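Local coordinates for protein lactococcal phage P2 ORF15 (Lactococcus phage p2, PDB 2WZP) that is a distal tail (Dit) protein that probably forms the hub of the phage baseplate at the tail tip, at residues G229-K234 against D264-N269; T238-R243 against I310-A315; T253-K258 against P290-E295. All blocks are in the same frame, centred on the assembly; numbering follows the deposited sequence.

Contact 1: G229-K234 against D264-N269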
loop_
_atom_site.group_PDB
_atom_site.type_symbol
_atom_site.label_atom_id
_atom_site.label_comp_id
_atom_site.label_asym_id
_atom_site.label_seq_id
_atom_site.Cartn_x
_atom_site.Cartn_y
_atom_site.Cartn_z
ATOM N N GLY M 229 43.742 -29.966 -20.553
ATOM C CA GLY M 229 44.467 -30.658 -21.610
ATOM C C GLY M 229 45.289 -31.840 -21.174
ATOM O O GLY M 229 45.660 -31.950 -19.998
ATOM N N ILE M 230 45.550 -32.734 -22.147
ATOM C CA ILE M 230 46.388 -33.940 -22.049
ATOM C C ILE M 230 47.536 -33.671 -22.979
ATOM O O ILE M 230 47.315 -33.496 -24.171
ATOM C CB ILE M 230 45.631 -35.247 -22.393
ATOM C CG1 ILE M 230 44.464 -35.452 -21.399
ATOM C CG2 ILE M 230 46.580 -36.461 -22.439
ATOM C CD1 ILE M 230 44.481 -36.698 -20.557
ATOM N N LEU M 231 48.743 -33.544 -22.408
ATOM C CA LEU M 231 49.982 -33.225 -23.102
ATOM C C LEU M 231 50.819 -34.479 -23.245
ATOM O O LEU M 231 50.992 -35.212 -22.273
ATOM C CB LEU M 231 50.779 -32.138 -22.334
ATOM C CG LEU M 231 50.017 -30.920 -21.724
ATOM C CD1 LEU M 231 50.969 -30.010 -20.969
ATOM C CD2 LEU M 231 49.317 -30.104 -22.773
ATOM N N TYR M 232 51.328 -34.746 -24.473
ATOM C CA TYR M 232 52.196 -35.896 -24.748
ATOM C C TYR M 232 53.640 -35.419 -25.023
ATOM O O TYR M 232 53.947 -34.980 -26.144
ATOM C CB TYR M 232 51.638 -36.795 -25.879
ATOM C CG TYR M 232 50.298 -37.436 -25.556
ATOM C CD1 TYR M 232 50.227 -38.631 -24.845
ATOM C CD2 TYR M 232 49.103 -36.841 -25.954
ATOM C CE1 TYR M 232 49.003 -39.235 -24.561
ATOM C CE2 TYR M 232 47.871 -37.431 -25.671
ATOM C CZ TYR M 232 47.830 -38.643 -24.996
ATOM O OH TYR M 232 46.629 -39.231 -24.692
ATOM N N PRO M 233 54.533 -35.481 -23.997
ATOM C CA PRO M 233 55.937 -35.041 -24.213
ATOM C C PRO M 233 56.685 -35.827 -25.291
ATOM O O PRO M 233 56.353 -36.981 -25.573
ATOM C CB PRO M 233 56.590 -35.166 -22.831
ATOM C CG PRO M 233 55.451 -35.386 -21.845
ATOM C CD PRO M 233 54.312 -35.969 -22.613
ATOM N N LYS M 234 57.645 -35.169 -25.946
ATOM C CA LYS M 234 58.407 -35.767 -27.038
ATOM C C LYS M 234 59.754 -36.309 -26.584
ATOM O O LYS M 234 59.950 -37.524 -26.604
ATOM C CB LYS M 234 58.556 -34.771 -28.214
ATOM C CG LYS M 234 58.932 -35.407 -29.544
ATOM C CD LYS M 234 58.761 -34.438 -30.687
ATOM C CE LYS M 234 58.649 -35.131 -32.028
ATOM N NZ LYS M 234 57.430 -34.678 -32.782
ATOM N N ASP M 264 53.956 -40.647 -19.247
ATOM C CA ASP M 264 53.244 -41.083 -20.461
ATOM C C ASP M 264 52.482 -39.900 -21.102
ATOM O O ASP M 264 52.446 -39.764 -22.327
ATOM C CB ASP M 264 52.279 -42.234 -20.136
ATOM C CG ASP M 264 52.925 -43.501 -19.596
ATOM O OD1 ASP M 264 54.142 -43.711 -19.844
ATOM O OD2 ASP M 264 52.212 -44.299 -18.958
ATOM N N TYR M 265 51.884 -39.060 -20.247
ATOM C CA TYR M 265 51.172 -37.840 -20.564
ATOM C C TYR M 265 51.021 -37.019 -19.301
ATOM O O TYR M 265 51.160 -37.565 -18.198
ATOM C CB TYR M 265 49.807 -38.105 -21.198
ATOM C CG TYR M 265 48.828 -38.871 -20.342
ATOM C CD1 TYR M 265 48.736 -40.262 -20.428
ATOM C CD2 TYR M 265 47.891 -38.204 -19.553
ATOM C CE1 TYR M 265 47.795 -40.971 -19.682
ATOM C CE2 TYR M 265 46.947 -38.902 -18.801
ATOM C CZ TYR M 265 46.911 -40.286 -18.860
ATOM O OH TYR M 265 45.968 -40.973 -18.135
ATOM N N ILE M 266 50.756 -35.713 -19.464
ATOM C CA ILE M 266 50.545 -34.764 -18.381
ATOM C C ILE M 266 49.144 -34.196 -18.521
ATOM O O ILE M 266 48.766 -33.773 -19.608
ATOM C CB ILE M 266 51.593 -33.621 -18.468
ATOM C CG1 ILE M 266 53.043 -34.167 -18.319
ATOM C CG2 ILE M 266 51.279 -32.483 -17.455
ATOM C CD1 ILE M 266 54.159 -33.173 -18.803
ATOM N N LEU M 267 48.388 -34.139 -17.431
ATOM C CA LEU M 267 47.052 -33.549 -17.436
ATOM C C LEU M 267 47.102 -32.191 -16.754
ATOM O O LEU M 267 47.640 -32.061 -15.656
ATOM C CB LEU M 267 46.021 -34.488 -16.780
ATOM C CG LEU M 267 44.545 -34.058 -16.841
ATOM C CD1 LEU M 267 43.634 -35.263 -16.901
ATOM C CD2 LEU M 267 44.174 -33.233 -15.654
ATOM N N ILE M 268 46.571 -31.181 -17.430
ATOM C CA ILE M 268 46.495 -29.810 -16.911
ATOM C C ILE M 268 45.049 -29.321 -16.880
ATOM O O ILE M 268 44.267 -29.712 -17.739
ATOM C CB ILE M 268 47.474 -28.789 -17.566
ATOM C CG1 ILE M 268 47.199 -28.601 -19.066
ATOM C CG2 ILE M 268 48.951 -29.183 -17.316
ATOM C CD1 ILE M 268 47.953 -27.446 -19.731
ATOM N N ASN M 269 44.688 -28.499 -15.868
ATOM C CA ASN M 269 43.372 -27.889 -15.775
ATOM C C ASN M 269 43.485 -26.574 -15.065
ATOM O O ASN M 269 43.804 -26.542 -13.878
ATOM C CB ASN M 269 42.344 -28.798 -15.116
ATOM C CG ASN M 269 40.937 -28.318 -15.327
ATOM O OD1 ASN M 269 40.651 -27.134 -15.655
ATOM N ND2 ASN M 269 40.023 -29.222 -15.099
HETATM O O HOH W 1 54.413 -39.460 -24.450
#
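G229 and I268 exchange two backbone hydrogen bonds, and L231 and I266 exchange two more. These pairs join strands 224-233 and 265-269 as antiparallel neighbours in the six-stranded sheet of the Dit C-terminal domain. The L231 N to I266 O bond is 2.8 Å long and nearly straight, 174° at the hydrogen. I230 and L267 form the non-hydrogen-bonded pair between them. At the start of strand 265-269, D264 and Y265 both face W280 of strand 276-281, a classic beta bulge. A water donates to D264 O and, weakly, to P233 O.

L231, I266 and I268 share one face of the sheet, where L231 CD1 lies 4.1 Å from I268 CD1 and their side chains cross at about a right angle. L231 also packs on L312. On the other face, I230 lies against Y265. Y232 and Y265 run side by side, their ring planes at 53°, and a chain of another protein packs on both. Y232 CE1 is 3.6 Å from Y265 CB. The CG2 methyl of I230, set opposite the backbone N, sits 3.6 Å from Y265 CD2.

Contact 2: T238-R243 against I310-A315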
loop_
_atom_site.group_PDB
_atom_site.type_symbol
_atom_site.label_atom_id
_atom_site.label_comp_id
_atom_site.label_asym_id
_atom_site.label_seq_id
_atom_site.Cartn_x
_atom_site.Cartn_y
_atom_site.Cartn_z
ATOM N N THR M 238 64.077 -33.165 -21.136
ATOM C CA THR M 238 63.774 -31.843 -21.681
ATOM C C THR M 238 62.435 -31.361 -21.106
ATOM O O THR M 238 61.468 -32.127 -21.140
ATOM C CB THR M 238 63.736 -31.937 -23.228
ATOM O OG1 THR M 238 64.922 -32.575 -23.671
ATOM C CG2 THR M 238 63.582 -30.581 -23.930
ATOM N N PRO M 239 62.332 -30.095 -20.634
ATOM C CA PRO M 239 61.030 -29.595 -20.168
ATOM C C PRO M 239 59.958 -29.598 -21.249
ATOM O O PRO M 239 60.251 -29.426 -22.433
ATOM C CB PRO M 239 61.331 -28.168 -19.682
ATOM C CG PRO M 239 62.613 -27.822 -20.192
ATOM C CD PRO M 239 63.377 -29.063 -20.493
ATOM N N ALA M 240 58.725 -29.844 -20.830
ATOM C CA ALA M 240 57.555 -29.921 -21.696
ATOM C C ALA M 240 56.383 -29.133 -21.116
ATOM O O ALA M 240 56.250 -28.968 -19.894
ATOM C CB ALA M 240 57.147 -31.370 -21.891
ATOM N N GLY M 241 55.548 -28.652 -22.014
ATOM C CA GLY M 241 54.345 -27.928 -21.667
ATOM C C GLY M 241 53.833 -27.170 -22.857
ATOM O O GLY M 241 53.985 -27.625 -23.990
ATOM N N VAL M 242 53.261 -25.993 -22.607
ATOM C CA VAL M 242 52.680 -25.097 -23.610
ATOM C C VAL M 242 53.025 -23.642 -23.294
ATOM O O VAL M 242 53.166 -23.289 -22.125
ATOM C CB VAL M 242 51.131 -25.272 -23.715
ATOM C CG1 VAL M 242 50.759 -26.645 -24.270
ATOM C CG2 VAL M 242 50.430 -25.015 -22.371
ATOM N N ARG M 243 53.130 -22.794 -24.332
ATOM C CA ARG M 243 53.342 -21.349 -24.164
ATOM C C ARG M 243 52.299 -20.534 -24.903
ATOM O O ARG M 243 51.756 -20.992 -25.914
ATOM C CB ARG M 243 54.760 -20.900 -24.506
ATOM C CG ARG M 243 55.119 -20.916 -25.978
ATOM C CD ARG M 243 56.567 -20.548 -26.078
ATOM N NE ARG M 243 56.956 -20.222 -27.441
ATOM C CZ ARG M 243 57.666 -19.161 -27.786
ATOM N NH1 ARG M 243 58.065 -18.290 -26.866
ATOM N NH2 ARG M 243 57.990 -18.959 -29.051
ATOM N N ILE M 310 55.413 -27.033 -26.246
ATOM C CA ILE M 310 56.822 -27.064 -25.860
ATOM C C ILE M 310 57.168 -28.524 -25.663
ATOM O O ILE M 310 56.672 -29.154 -24.718
ATOM C CB ILE M 310 57.214 -26.190 -24.641
ATOM C CG1 ILE M 310 56.960 -24.694 -24.940
ATOM C CG2 ILE M 310 58.701 -26.466 -24.250
ATOM C CD1 ILE M 310 56.896 -23.901 -23.853
ATOM N N ASN M 311 57.968 -29.069 -26.601
ATOM C CA ASN M 311 58.447 -30.441 -26.580
ATOM C C ASN M 311 57.311 -31.452 -26.445
ATOM O O ASN M 311 57.396 -32.384 -25.653
ATOM C CB ASN M 311 59.543 -30.610 -25.515
ATOM C CG ASN M 311 60.145 -31.962 -25.460
ATOM O OD1 ASN M 311 60.249 -32.647 -26.473
ATOM N ND2 ASN M 311 60.487 -32.403 -24.264
ATOM N N LEU M 312 56.241 -31.273 -27.242
ATOM C CA LEU M 312 55.106 -32.199 -27.228
ATOM C C LEU M 312 54.900 -32.739 -28.605
ATOM O O LEU M 312 55.034 -31.997 -29.590
ATOM C CB LEU M 312 53.781 -31.554 -26.753
ATOM C CG LEU M 312 53.754 -30.785 -25.426
ATOM C CD1 LEU M 312 52.377 -30.201 -25.191
ATOM C CD2 LEU M 312 54.132 -31.689 -24.248
ATOM N N SER M 313 54.514 -34.016 -28.688
ATOM C CA SER M 313 54.203 -34.600 -29.972
ATOM C C SER M 313 52.746 -34.285 -30.329
ATOM O O SER M 313 52.409 -34.135 -31.494
ATOM C CB SER M 313 54.459 -36.098 -29.949
ATOM O OG SER M 313 53.701 -36.731 -28.934
ATOM N N LYS M 314 51.893 -34.162 -29.310
ATOM C CA LYS M 314 50.453 -33.945 -29.406
ATOM C C LYS M 314 49.947 -33.364 -28.080
ATOM O O LYS M 314 50.580 -33.549 -27.033
ATOM C CB LYS M 314 49.781 -35.321 -29.657
ATOM C CG LYS M 314 48.342 -35.291 -30.177
ATOM C CD LYS M 314 47.742 -36.699 -30.236
ATOM C CE LYS M 314 46.742 -36.861 -31.358
ATOM N NZ LYS M 314 45.958 -38.126 -31.246
ATOM N N ALA M 315 48.795 -32.685 -28.140
ATOM C CA ALA M 315 48.050 -32.128 -27.008
ATOM C C ALA M 315 46.570 -32.178 -27.362
ATOM O O ALA M 315 46.189 -31.879 -28.497
ATOM C CB ALA M 315 48.471 -30.693 -26.724
#
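I310 and G241 meet through two backbone hydrogen bonds, and the side chain of I310 runs along the strand that carries G241. Its CB lies 3.6 Å from G241 O. The CG2 branch turns back toward P239 and comes 3.8 Å from P239 O. The other branch, CG1, is anti to the carbonyl carbon (chi1 -63°). It carries CD1 the opposite way along the strand, to 3.7 Å from R243 CB. CD1 also touches CG and CD of R243, so the methyl rests on the aliphatic part of the arginine, and the two side chains cross at about a right angle. The R243 guanidinium group is engaged elsewhere, in salt bridges to E251 and E308.

Of the two backbone bonds, I310 N to G241 O is 2.7 Å long and G241 N to I310 O is 3.0 Å. They form an antiparallel hydrogen-bonded pair at the end of strand 305-310, in the four-stranded sheet of the Dit C-terminal domain. The chain then leaves this sheet. N311 has positive phi and psi (54/47°), and a corner follows at S313, after which the chain runs in the larger sheet.

N311 CB approaches P239 O. The N311 and T238 side chains cross at about a right angle, and N311 ND2 gives T238 O a weak hydrogen bond of 3.3 Å. The stronger partner of the N311 amide is L235 N, which donates to OD1. L312 turns its branches back to strand 240-246. CD1 is 3.3 Å from G241 O and also meets V242 CG1, while CD2 packs 3.8 Å from A240 CB.

Contact 3: T253-K258 against P290-E295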
loop_
_atom_site.group_PDB
_atom_site.type_symbol
_atom_site.label_atom_id
_atom_site.label_comp_id
_atom_site.label_asym_id
_atom_site.label_seq_id
_atom_site.Cartn_x
_atom_site.Cartn_y
_atom_site.Cartn_z
ATOM N N THR M 253 52.820 -15.812 -20.968
ATOM C CA THR M 253 52.573 -16.887 -19.989
ATOM C C THR M 253 52.872 -18.267 -20.609
ATOM O O THR M 253 52.852 -18.415 -21.843
ATOM C CB THR M 253 51.166 -16.803 -19.330
ATOM O OG1 THR M 253 51.219 -17.458 -18.067
ATOM C CG2 THR M 253 50.052 -17.441 -20.170
ATOM N N ALA M 254 53.126 -19.271 -19.737
ATOM C CA ALA M 254 53.418 -20.659 -20.119
ATOM C C ALA M 254 53.298 -21.599 -18.914
ATOM O O ALA M 254 53.600 -21.214 -17.779
ATOM C CB ALA M 254 54.821 -20.758 -20.691
ATOM N N ILE M 255 52.869 -22.835 -19.171
ATOM C CA ILE M 255 52.747 -23.902 -18.173
ATOM C C ILE M 255 53.740 -24.960 -18.655
ATOM O O ILE M 255 53.442 -25.664 -19.609
ATOM C CB ILE M 255 51.279 -24.421 -18.081
ATOM C CG1 ILE M 255 50.306 -23.262 -17.754
ATOM C CG2 ILE M 255 51.162 -25.553 -17.060
ATOM C CD1 ILE M 255 48.916 -23.452 -18.244
ATOM N N VAL M 256 54.969 -24.971 -18.077
ATOM C CA VAL M 256 56.097 -25.838 -18.457
ATOM C C VAL M 256 56.565 -26.628 -17.226
ATOM O O VAL M 256 56.617 -26.078 -16.122
ATOM C CB VAL M 256 57.264 -25.011 -19.095
ATOM C CG1 VAL M 256 58.355 -25.908 -19.654
ATOM C CG2 VAL M 256 56.761 -24.077 -20.183
ATOM N N PHE M 257 56.956 -27.899 -17.441
ATOM C CA PHE M 257 57.400 -28.801 -16.386
ATOM C C PHE M 257 58.727 -29.467 -16.710
ATOM O O PHE M 257 58.987 -29.791 -17.863
ATOM C CB PHE M 257 56.355 -29.930 -16.211
ATOM C CG PHE M 257 54.944 -29.447 -15.964
ATOM C CD1 PHE M 257 54.520 -29.109 -14.679
ATOM C CD2 PHE M 257 54.035 -29.325 -17.019
ATOM C CE1 PHE M 257 53.229 -28.653 -14.459
ATOM C CE2 PHE M 257 52.733 -28.870 -16.787
ATOM C CZ PHE M 257 52.340 -28.556 -15.511
ATOM N N LYS M 258 59.509 -29.779 -15.661
ATOM C CA LYS M 258 60.735 -30.559 -15.757
ATOM C C LYS M 258 60.696 -31.655 -14.703
ATOM O O LYS M 258 61.056 -31.438 -13.543
ATOM C CB LYS M 258 62.017 -29.707 -15.688
ATOM C CG LYS M 258 63.301 -30.506 -15.959
ATOM C CD LYS M 258 63.294 -31.281 -17.311
ATOM C CE LYS M 258 64.485 -32.186 -17.416
ATOM N NZ LYS M 258 64.273 -33.487 -16.729
ATOM N N PRO M 290 54.884 -28.777 -8.041
ATOM C CA PRO M 290 56.201 -28.372 -7.487
ATOM C C PRO M 290 57.334 -28.267 -8.510
ATOM O O PRO M 290 58.402 -27.717 -8.242
ATOM C CB PRO M 290 56.511 -29.507 -6.503
ATOM C CG PRO M 290 55.202 -29.975 -6.063
ATOM C CD PRO M 290 54.358 -29.940 -7.293
ATOM N N VAL M 291 57.078 -28.769 -9.696
ATOM C CA VAL M 291 58.077 -28.890 -10.728
ATOM C C VAL M 291 57.851 -28.012 -11.962
ATOM O O VAL M 291 58.605 -28.065 -12.947
ATOM C CB VAL M 291 58.291 -30.412 -10.909
ATOM C CG1 VAL M 291 57.874 -30.955 -12.274
ATOM C CG2 VAL M 291 59.681 -30.837 -10.461
ATOM N N MET M 292 56.874 -27.109 -11.831
ATOM C CA MET M 292 56.508 -26.116 -12.833
ATOM C C MET M 292 57.449 -24.919 -12.791
ATOM O O MET M 292 57.969 -24.581 -11.724
ATOM C CB MET M 292 55.092 -25.608 -12.571
ATOM C CG MET M 292 54.530 -24.847 -13.743
ATOM S SD MET M 292 52.834 -24.281 -13.563
ATOM C CE MET M 292 52.131 -25.603 -12.673
ATOM N N ASP M 293 57.635 -24.262 -13.956
ATOM C CA ASP M 293 58.421 -23.043 -14.080
ATOM C C ASP M 293 57.504 -21.892 -13.664
ATOM O O ASP M 293 56.845 -21.267 -14.502
ATOM C CB ASP M 293 58.965 -22.859 -15.510
ATOM C CG ASP M 293 59.989 -21.743 -15.691
ATOM O OD1 ASP M 293 60.610 -21.679 -16.762
ATOM O OD2 ASP M 293 60.157 -20.925 -14.768
ATOM N N PHE M 294 57.459 -21.633 -12.356
ATOM C CA PHE M 294 56.638 -20.601 -11.736
ATOM C C PHE M 294 56.860 -19.217 -12.342
ATOM O O PHE M 294 55.883 -18.503 -12.581
ATOM C CB PHE M 294 56.850 -20.606 -10.203
ATOM C CG PHE M 294 56.670 -21.978 -9.557
ATOM C CD1 PHE M 294 55.424 -22.610 -9.549
ATOM C CD2 PHE M 294 57.740 -22.629 -8.957
ATOM C CE1 PHE M 294 55.258 -23.871 -8.949
ATOM C CE2 PHE M 294 57.578 -23.899 -8.385
ATOM C CZ PHE M 294 56.333 -24.502 -8.367
ATOM N N GLU M 295 58.123 -18.855 -12.656
ATOM C CA GLU M 295 58.428 -17.568 -13.273
ATOM C C GLU M 295 57.774 -17.396 -14.655
ATOM O O GLU M 295 57.392 -16.285 -15.011
ATOM C CB GLU M 295 59.933 -17.352 -13.376
ATOM C CG GLU M 295 60.280 -16.031 -14.040
ATOM C CD GLU M 295 61.727 -15.603 -14.005
ATOM O OE1 GLU M 295 62.019 -14.498 -14.521
ATOM O OE2 GLU M 295 62.555 -16.341 -13.420
HETATM O O HOH W 2 55.494 -22.437 -16.516
#
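M292 lies in a hollow between I255 and F257, whose side chains lie on the same face of strand 251-257. Its CG is anti to the backbone N (chi1 -166°), and the chain stays extended until it bends at chi3. This bend brings the terminal methyl back to the phenyl ring. CE is 3.7 Å from F257 CE1, and the two side chains run side by side. SD forms a Met-aromatic contact, 5.2 Å from the F257 ring centroid and oblique to it. The sulfur also packs 4.1 Å from I255 CG2. Y277 of the larger sheet touches all three side chains.

Strand 251-257 is an outermost strand of the four-stranded sheet within this chain. The loop after strand 284-287 runs along its border and makes a single backbone bridge, between F257 and M292. D293 N donates to V256 O over 3.0 Å. K258 N reaches V291 O in a weaker bond.

D293 is the centre of an inverse gamma turn, which bends the loop away from the strand. A water bridges strand and turn. It donates to A254 O and D293 O and accepts from V256 N. Within the turn, M292 O sits over the centre of one face of the F294 ring, 3.3 Å above its plane. At the far end, V291 spreads both methyls against the K258 carbonyl, with CG2 3.4 Å from K258 O.

Strand 224-233 supplies the first half of contact 1, and 238-243 opens contact 2 soon after. Next comes 253-258, the first half of contact 3, which pairs with 238-243 through A240 and F257 and through V242 and I255. Segment 264-269 then closes contact 1, so contact 1 crosses both others. Segment 290-295 closes contact 3, nested inside the longer loop that 310-315 closes in contact 2. Contact 1 belongs to the six-stranded sheet and contact 3 to the border of the four-stranded one. Contact 2 joins them, since 310-315 passes between the sheets and bonds to Y232 and K234. I266 and I268 pack directly on F257.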